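Long-range contacts in putative lipoprotein (Bacteroides thetaiotaomicron, PDB 4Q1Z), which is of unknown function but, as a putative lipoprotein of the DUF4876 family, is probably tethered to a membrane at the bacterial cell envelope: residues A[241-246]-A[277-282]; A[310-315]-A[322-327]. All blocks are in the same frame, centred on the assembly; numbering follows the deposited sequence.

Interaction 1 of 2, residues A[241-246]-A[277-282]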
loop_
_atom_site.group_PDB
_atom_site.type_symbol
_atom_site.label_atom_id
_atom_site.label_comp_id
_atom_site.label_asym_id
_atom_site.label_seq_id
_atom_site.Cartn_x
_atom_site.Cartn_y
_atom_site.Cartn_z
ATOM N N GLN A 241 -4.709 -17.463 -1.757
ATOM C CA GLN A 241 -4.340 -18.617 -2.586
ATOM C C GLN A 241 -2.814 -18.827 -2.544
ATOM O O GLN A 241 -2.055 -17.882 -2.812
ATOM C CB GLN A 241 -4.786 -18.413 -4.032
ATOM C CG GLN A 241 -6.157 -18.949 -4.396
ATOM C CD GLN A 241 -6.361 -18.771 -5.886
ATOM O OE1 GLN A 241 -6.993 -17.814 -6.344
ATOM N NE2 GLN A 241 -5.750 -19.642 -6.689
ATOM N N HIS A 242 -2.360 -20.043 -2.183
ATOM C CA HIS A 242 -0.925 -20.326 -2.160
ATOM C C HIS A 242 -0.421 -20.462 -3.595
ATOM O O HIS A 242 -1.084 -21.117 -4.421
ATOM C CB HIS A 242 -0.607 -21.581 -1.344
ATOM C CG HIS A 242 0.861 -21.764 -1.096
ATOM N ND1 HIS A 242 1.619 -22.642 -1.856
ATOM C CD2 HIS A 242 1.674 -21.123 -0.228
ATOM C CE1 HIS A 242 2.851 -22.539 -1.390
ATOM N NE2 HIS A 242 2.928 -21.654 -0.402
ATOM N N VAL A 243 0.722 -19.804 -3.900
ATOM C CA VAL A 243 1.292 -19.771 -5.240
ATOM C C VAL A 243 2.624 -20.523 -5.323
ATOM O O VAL A 243 2.769 -21.362 -6.212
ATOM C CB VAL A 243 1.430 -18.321 -5.791
ATOM C CG1 VAL A 243 2.159 -18.299 -7.131
ATOM C CG2 VAL A 243 0.064 -17.655 -5.926
ATOM N N PHE A 244 3.606 -20.178 -4.481
ATOM C CA PHE A 244 4.936 -20.748 -4.596
ATOM C C PHE A 244 5.649 -20.846 -3.278
ATOM O O PHE A 244 5.615 -19.924 -2.479
ATOM C CB PHE A 244 5.786 -19.869 -5.557
ATOM C CG PHE A 244 7.271 -20.184 -5.662
ATOM C CD1 PHE A 244 8.166 -19.759 -4.679
ATOM C CD2 PHE A 244 7.784 -20.827 -6.782
ATOM C CE1 PHE A 244 9.529 -20.037 -4.791
ATOM C CE2 PHE A 244 9.155 -21.053 -6.915
ATOM C CZ PHE A 244 10.010 -20.688 -5.909
ATOM N N TYR A 245 6.352 -21.956 -3.095
ATOM C CA TYR A 245 7.231 -22.252 -1.972
ATOM C C TYR A 245 8.152 -23.330 -2.436
ATOM O O TYR A 245 7.678 -24.338 -2.947
ATOM C CB TYR A 245 6.489 -22.632 -0.680
ATOM C CG TYR A 245 7.415 -22.779 0.507
ATOM C CD1 TYR A 245 8.128 -21.688 1.001
ATOM C CD2 TYR A 245 7.600 -24.017 1.126
ATOM C CE1 TYR A 245 9.004 -21.819 2.081
ATOM C CE2 TYR A 245 8.479 -24.161 2.208
ATOM C CZ TYR A 245 9.166 -23.051 2.691
ATOM O OH TYR A 245 10.016 -23.159 3.773
ATOM N N GLN A 246 9.463 -23.048 -2.383
ATOM C CA GLN A 246 10.580 -23.918 -2.733
ATOM C C GLN A 246 10.407 -24.639 -4.104
ATOM O O GLN A 246 10.624 -25.852 -4.226
ATOM C CB GLN A 246 10.843 -24.912 -1.583
ATOM C CG GLN A 246 11.437 -24.187 -0.382
ATOM C CD GLN A 246 11.755 -25.056 0.799
ATOM O OE1 GLN A 246 11.430 -26.248 0.850
ATOM N NE2 GLN A 246 12.435 -24.460 1.771
ATOM N N TRP A 277 3.306 -15.108 -15.918
ATOM C CA TRP A 277 4.289 -15.236 -14.847
ATOM C C TRP A 277 3.997 -16.501 -14.019
ATOM O O TRP A 277 3.045 -16.532 -13.218
ATOM C CB TRP A 277 4.324 -13.978 -13.956
ATOM C CG TRP A 277 5.387 -14.032 -12.893
ATOM C CD1 TRP A 277 6.727 -13.852 -13.065
ATOM C CD2 TRP A 277 5.197 -14.318 -11.492
ATOM N NE1 TRP A 277 7.389 -14.015 -11.863
ATOM C CE2 TRP A 277 6.472 -14.281 -10.879
ATOM C CE3 TRP A 277 4.065 -14.586 -10.690
ATOM C CZ2 TRP A 277 6.650 -14.490 -9.508
ATOM C CZ3 TRP A 277 4.243 -14.793 -9.330
ATOM C CH2 TRP A 277 5.519 -14.723 -8.749
ATOM N N ASP A 278 4.844 -17.531 -14.188
ATOM C CA ASP A 278 4.675 -18.788 -13.457
ATOM C C ASP A 278 6.016 -19.226 -12.807
ATOM O O ASP A 278 6.801 -19.945 -13.434
ATOM C CB ASP A 278 4.101 -19.868 -14.392
ATOM C CG ASP A 278 3.633 -21.147 -13.741
ATOM O OD1 ASP A 278 4.030 -21.416 -12.583
ATOM O OD2 ASP A 278 2.920 -21.904 -14.400
ATOM N N PRO A 279 6.276 -18.835 -11.536
ATOM C CA PRO A 279 7.547 -19.235 -10.883
ATOM C C PRO A 279 7.669 -20.746 -10.600
ATOM O O PRO A 279 8.768 -21.243 -10.329
ATOM C CB PRO A 279 7.537 -18.428 -9.578
ATOM C CG PRO A 279 6.075 -18.235 -9.274
ATOM C CD PRO A 279 5.460 -17.986 -10.639
ATOM N N VAL A 280 6.551 -21.478 -10.688
ATOM C CA VAL A 280 6.498 -22.915 -10.424
ATOM C C VAL A 280 6.886 -23.707 -11.681
ATOM O O VAL A 280 7.749 -24.574 -11.601
ATOM C CB VAL A 280 5.095 -23.297 -9.895
ATOM C CG1 VAL A 280 4.929 -24.811 -9.755
ATOM C CG2 VAL A 280 4.814 -22.583 -8.567
ATOM N N ASN A 281 6.275 -23.411 -12.828
ATOM C CA ASN A 281 6.509 -24.167 -14.056
ATOM C C ASN A 281 7.499 -23.513 -15.005
ATOM O O ASN A 281 8.109 -24.232 -15.799
ATOM C CB ASN A 281 5.193 -24.419 -14.784
ATOM C CG ASN A 281 4.188 -25.097 -13.911
ATOM O OD1 ASN A 281 4.401 -26.222 -13.452
ATOM N ND2 ASN A 281 3.156 -24.355 -13.525
ATOM N N ASP A 282 7.640 -22.174 -14.970
ATOM C CA ASP A 282 8.629 -21.520 -15.827
ATOM C C ASP A 282 9.965 -21.487 -15.057
ATOM O O ASP A 282 10.067 -20.805 -14.024
ATOM C CB ASP A 282 8.169 -20.112 -16.279
ATOM C CG ASP A 282 9.140 -19.389 -17.199
ATOM O OD1 ASP A 282 10.070 -20.047 -17.723
ATOM O OD2 ASP A 282 8.976 -18.170 -17.390
#

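Interaction 2 of 2, residues A[310-315]-A[322-327]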
loop_
_atom_site.group_PDB
_atom_site.type_symbol
_atom_site.label_atom_id
_atom_site.label_comp_id
_atom_site.label_asym_id
_atom_site.label_seq_id
_atom_site.Cartn_x
_atom_site.Cartn_y
_atom_site.Cartn_z
ATOM N N ALA A 310 6.693 -2.162 -1.601
ATOM C CA ALA A 310 7.717 -2.952 -0.921
ATOM C C ALA A 310 8.121 -2.304 0.389
ATOM O O ALA A 310 8.256 -1.088 0.455
ATOM C CB ALA A 310 8.929 -3.110 -1.813
ATOM N N VAL A 311 8.265 -3.105 1.454
ATOM C CA VAL A 311 8.670 -2.643 2.795
ATOM C C VAL A 311 9.805 -3.529 3.315
ATOM O O VAL A 311 9.616 -4.736 3.527
ATOM C CB VAL A 311 7.491 -2.580 3.817
ATOM C CG1 VAL A 311 7.954 -2.036 5.178
ATOM C CG2 VAL A 311 6.341 -1.747 3.270
ATOM N N GLU A 312 10.967 -2.915 3.569
ATOM C CA GLU A 312 12.136 -3.618 4.114
ATOM C C GLU A 312 12.183 -3.483 5.621
ATOM O O GLU A 312 12.685 -2.479 6.120
ATOM C CB GLU A 312 13.447 -3.081 3.493
ATOM C CG GLU A 312 14.712 -3.772 3.974
ATOM C CD GLU A 312 15.344 -4.702 2.961
ATOM O OE1 GLU A 312 15.668 -4.217 1.853
ATOM O OE2 GLU A 312 15.546 -5.900 3.278
ATOM N N ALA A 313 11.716 -4.506 6.360
ATOM C CA ALA A 313 11.875 -4.458 7.815
ATOM C C ALA A 313 13.079 -5.310 8.181
ATOM O O ALA A 313 13.417 -6.277 7.468
ATOM C CB ALA A 313 10.619 -4.898 8.552
ATOM N N VAL A 314 13.810 -4.854 9.222
ATOM C CA VAL A 314 15.049 -5.457 9.722
ATOM C C VAL A 314 15.050 -5.437 11.262
ATOM O O VAL A 314 14.161 -4.834 11.875
ATOM C CB VAL A 314 16.319 -4.760 9.154
ATOM C CG1 VAL A 314 16.477 -4.966 7.641
ATOM C CG2 VAL A 314 16.375 -3.286 9.541
ATOM N N ASN A 315 16.047 -6.126 11.867
ATOM C CA ASN A 315 16.269 -6.304 13.305
ATOM C C ASN A 315 16.298 -4.990 14.065
ATOM O O ASN A 315 15.615 -4.858 15.068
ATOM C CB ASN A 315 17.598 -7.044 13.557
ATOM C CG ASN A 315 17.781 -8.390 12.908
ATOM O OD1 ASN A 315 17.550 -8.591 11.715
ATOM N ND2 ASN A 315 18.302 -9.319 13.669
ATOM N N ALA A 322 22.336 -5.106 5.133
ATOM C CA ALA A 322 21.723 -6.417 5.104
ATOM C C ALA A 322 20.339 -6.397 4.373
ATOM O O ALA A 322 19.460 -7.217 4.667
ATOM C CB ALA A 322 21.569 -6.908 6.532
ATOM N N LYS A 323 20.164 -5.473 3.410
ATOM C CA LYS A 323 18.920 -5.319 2.636
ATOM C C LYS A 323 18.715 -6.423 1.579
ATOM O O LYS A 323 19.683 -6.875 0.967
ATOM C CB LYS A 323 18.907 -3.946 1.938
ATOM C CG LYS A 323 18.524 -2.816 2.874
ATOM C CD LYS A 323 18.506 -1.416 2.245
ATOM C CE LYS A 323 17.671 -1.193 0.975
ATOM N NZ LYS A 323 16.239 -1.604 1.084
ATOM N N ARG A 324 17.446 -6.833 1.351
ATOM C CA ARG A 324 17.077 -7.808 0.316
ATOM C C ARG A 324 15.973 -7.233 -0.606
ATOM O O ARG A 324 15.624 -7.858 -1.609
ATOM C CB ARG A 324 16.690 -9.200 0.878
ATOM C CG ARG A 324 15.596 -9.271 1.956
ATOM C CD ARG A 324 16.240 -9.243 3.314
ATOM N NE ARG A 324 15.360 -9.718 4.369
ATOM C CZ ARG A 324 14.759 -8.956 5.275
ATOM N NH1 ARG A 324 14.882 -7.635 5.233
ATOM N NH2 ARG A 324 14.021 -9.508 6.226
ATOM N N VAL A 325 15.453 -6.033 -0.301
ATOM C CA VAL A 325 14.497 -5.373 -1.182
ATOM C C VAL A 325 15.352 -4.533 -2.162
ATOM O O VAL A 325 16.209 -3.740 -1.718
ATOM C CB VAL A 325 13.405 -4.503 -0.458
ATOM C CG1 VAL A 325 12.485 -3.812 -1.462
ATOM C CG2 VAL A 325 12.572 -5.322 0.520
ATOM N N PRO A 326 15.135 -4.676 -3.489
ATOM C CA PRO A 326 15.856 -3.807 -4.428
ATOM C C PRO A 326 15.596 -2.315 -4.112
ATOM O O PRO A 326 14.454 -1.915 -3.838
ATOM C CB PRO A 326 15.292 -4.230 -5.785
ATOM C CG PRO A 326 14.737 -5.629 -5.556
ATOM C CD PRO A 326 14.173 -5.551 -4.193
ATOM N N GLY A 327 16.687 -1.532 -4.094
ATOM C CA GLY A 327 16.730 -0.109 -3.763
ATOM C C GLY A 327 15.701 0.767 -4.445
ATOM O O GLY A 327 15.218 1.726 -3.836
#

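Interaction 1 of 2, residues A[241-246]-A[277-282]
Phe244, on the strand 238-245, meets Pro279 and Val280 of the loop between strands 265-269 and 286-287; the carbonyl O of Pro279 and CG2 of Val280 lie at the edge of its ring. Ring atom CD2 of Phe244 is 3.7 Å from CB of Pro279, the two side chains crossing at a slant, and the same CD2 is 3.9 Å from CG2 of Val280. With CG anti to the backbone N (chi1 172°), the phenyl group swings out from the strand to reach this turn. Val243 makes a looser apolar contact, its CG1 4.5 Å from CG of Pro279.

Polar atoms of the backbone meet carbon groups here. The carbonyl O of Pro279 is 3.4 Å from CE2 of Phe244, and the CG2 methyl of Val280 comes within 3.3 Å of the carbonyl O of Val243. No hydrogen bond joins the two segments.

Hydrogen bonds within the loop shape the turn. OD1 of Asp278 accepts from the backbone N of Asn281 at 3.0 Å, forming an Asx motif, while OD2 takes a nearly straight bond of 2.6 Å from ND2 of Asn281, so both carboxylate oxygens brace the turn that presents Pro279 and Val280. CD of Pro279 lies over one face of the Trp277 ring, whose NE1 bonds to the carbonyl O of Lys301. On the strand, Val243 and Phe244 share Val178 of strand 177-180 as their partner, a classic beta bulge, and Ala300 of strand 299-303 packs against both Phe244 and Pro279.

Were Phe244 cut back to an alanine, a gap would probably open beside Pro279 and the CG2 methyl of Val280 would lose its aromatic neighbour. With no polar bond between strand and loop, the joint rests on apolar packing and shape, the loop's own bonds fixing the turn that docks on the bulged strand.

Interaction 2 of 2, residues A[310-315]-A[322-327]
The carboxylate of Glu312 points from strand 307-312 into the loop residues Lys323, Arg324 and Val325, and each of its oxygens receives two hydrogen bonds from them. The chain of Glu312 leaves CA with CG opposite the backbone N (chi1 -179°) and then bends at chi2, which brings the acid group up to the loop backbone. OE1 is met on the syn side by the backbone N of Val325 at 2.8 Å and on the anti side by NZ of Lys323, also at 2.8 Å. OE2 is held likewise: the backbone N of Arg324 approaches its syn side at 2.9 Å, nearly straight, while OE2 offers its anti lone pair to NH1 of Arg324 at 2.7 Å.

The guanidinium lies almost flat with the carboxylate, their planes 22° apart, although the two side chains run at an angle to each other. NH1 also bonds to the carbonyl O of Ala313 at 3.0 Å, that oxygen lying in the guanidinium plane. With NE bonded to the carbonyl O of Pro154 and NH2 to those of Gly155 and Gly263, these acceptors together set the rotation of the group. Lys323 curls at chi3 and chi4; its NZ has its strongest polar partner in the carbonyl O of Asp330, and bonds to that of Gly332 as well as to OE1. This salt-bridge network round the buried Glu312 would be expected to favour its charged form.

Beside it, Val325 points toward the strand, its CG1 3.6 Å from CB of Ala310.

Strand 307-312 is an outermost strand of the 11-stranded mixed sheet and pairs with strand 265-269, where Ala265 packs against Glu312, Arg324 and Val325. The loop thus folds back over this edge strand, while Val311 turns the other way to meet Phe110 and Ile113 of strand 108-114.

How the interactions relate
Both contacts belong to the DUF4876 region of the chain and reach the same mixed sheet of 11 strands, their centres 22 Å apart and their nearest atoms about 13 Å apart, without touching. They follow in series along the chain: interaction 1 closes before interaction 2 opens. Interaction 1 fastens a loop to an inner strand of the sheet, 238-245, whereas interaction 2 folds a loop back on the edge strand 307-312; strands 265-269, 148-152 and 177-180 lie between. The loops that follow strands 265-269 and 307-312 are thus each packed back on the sheet, one by apolar contacts, the other by a salt-bridge network round a buried glutamate.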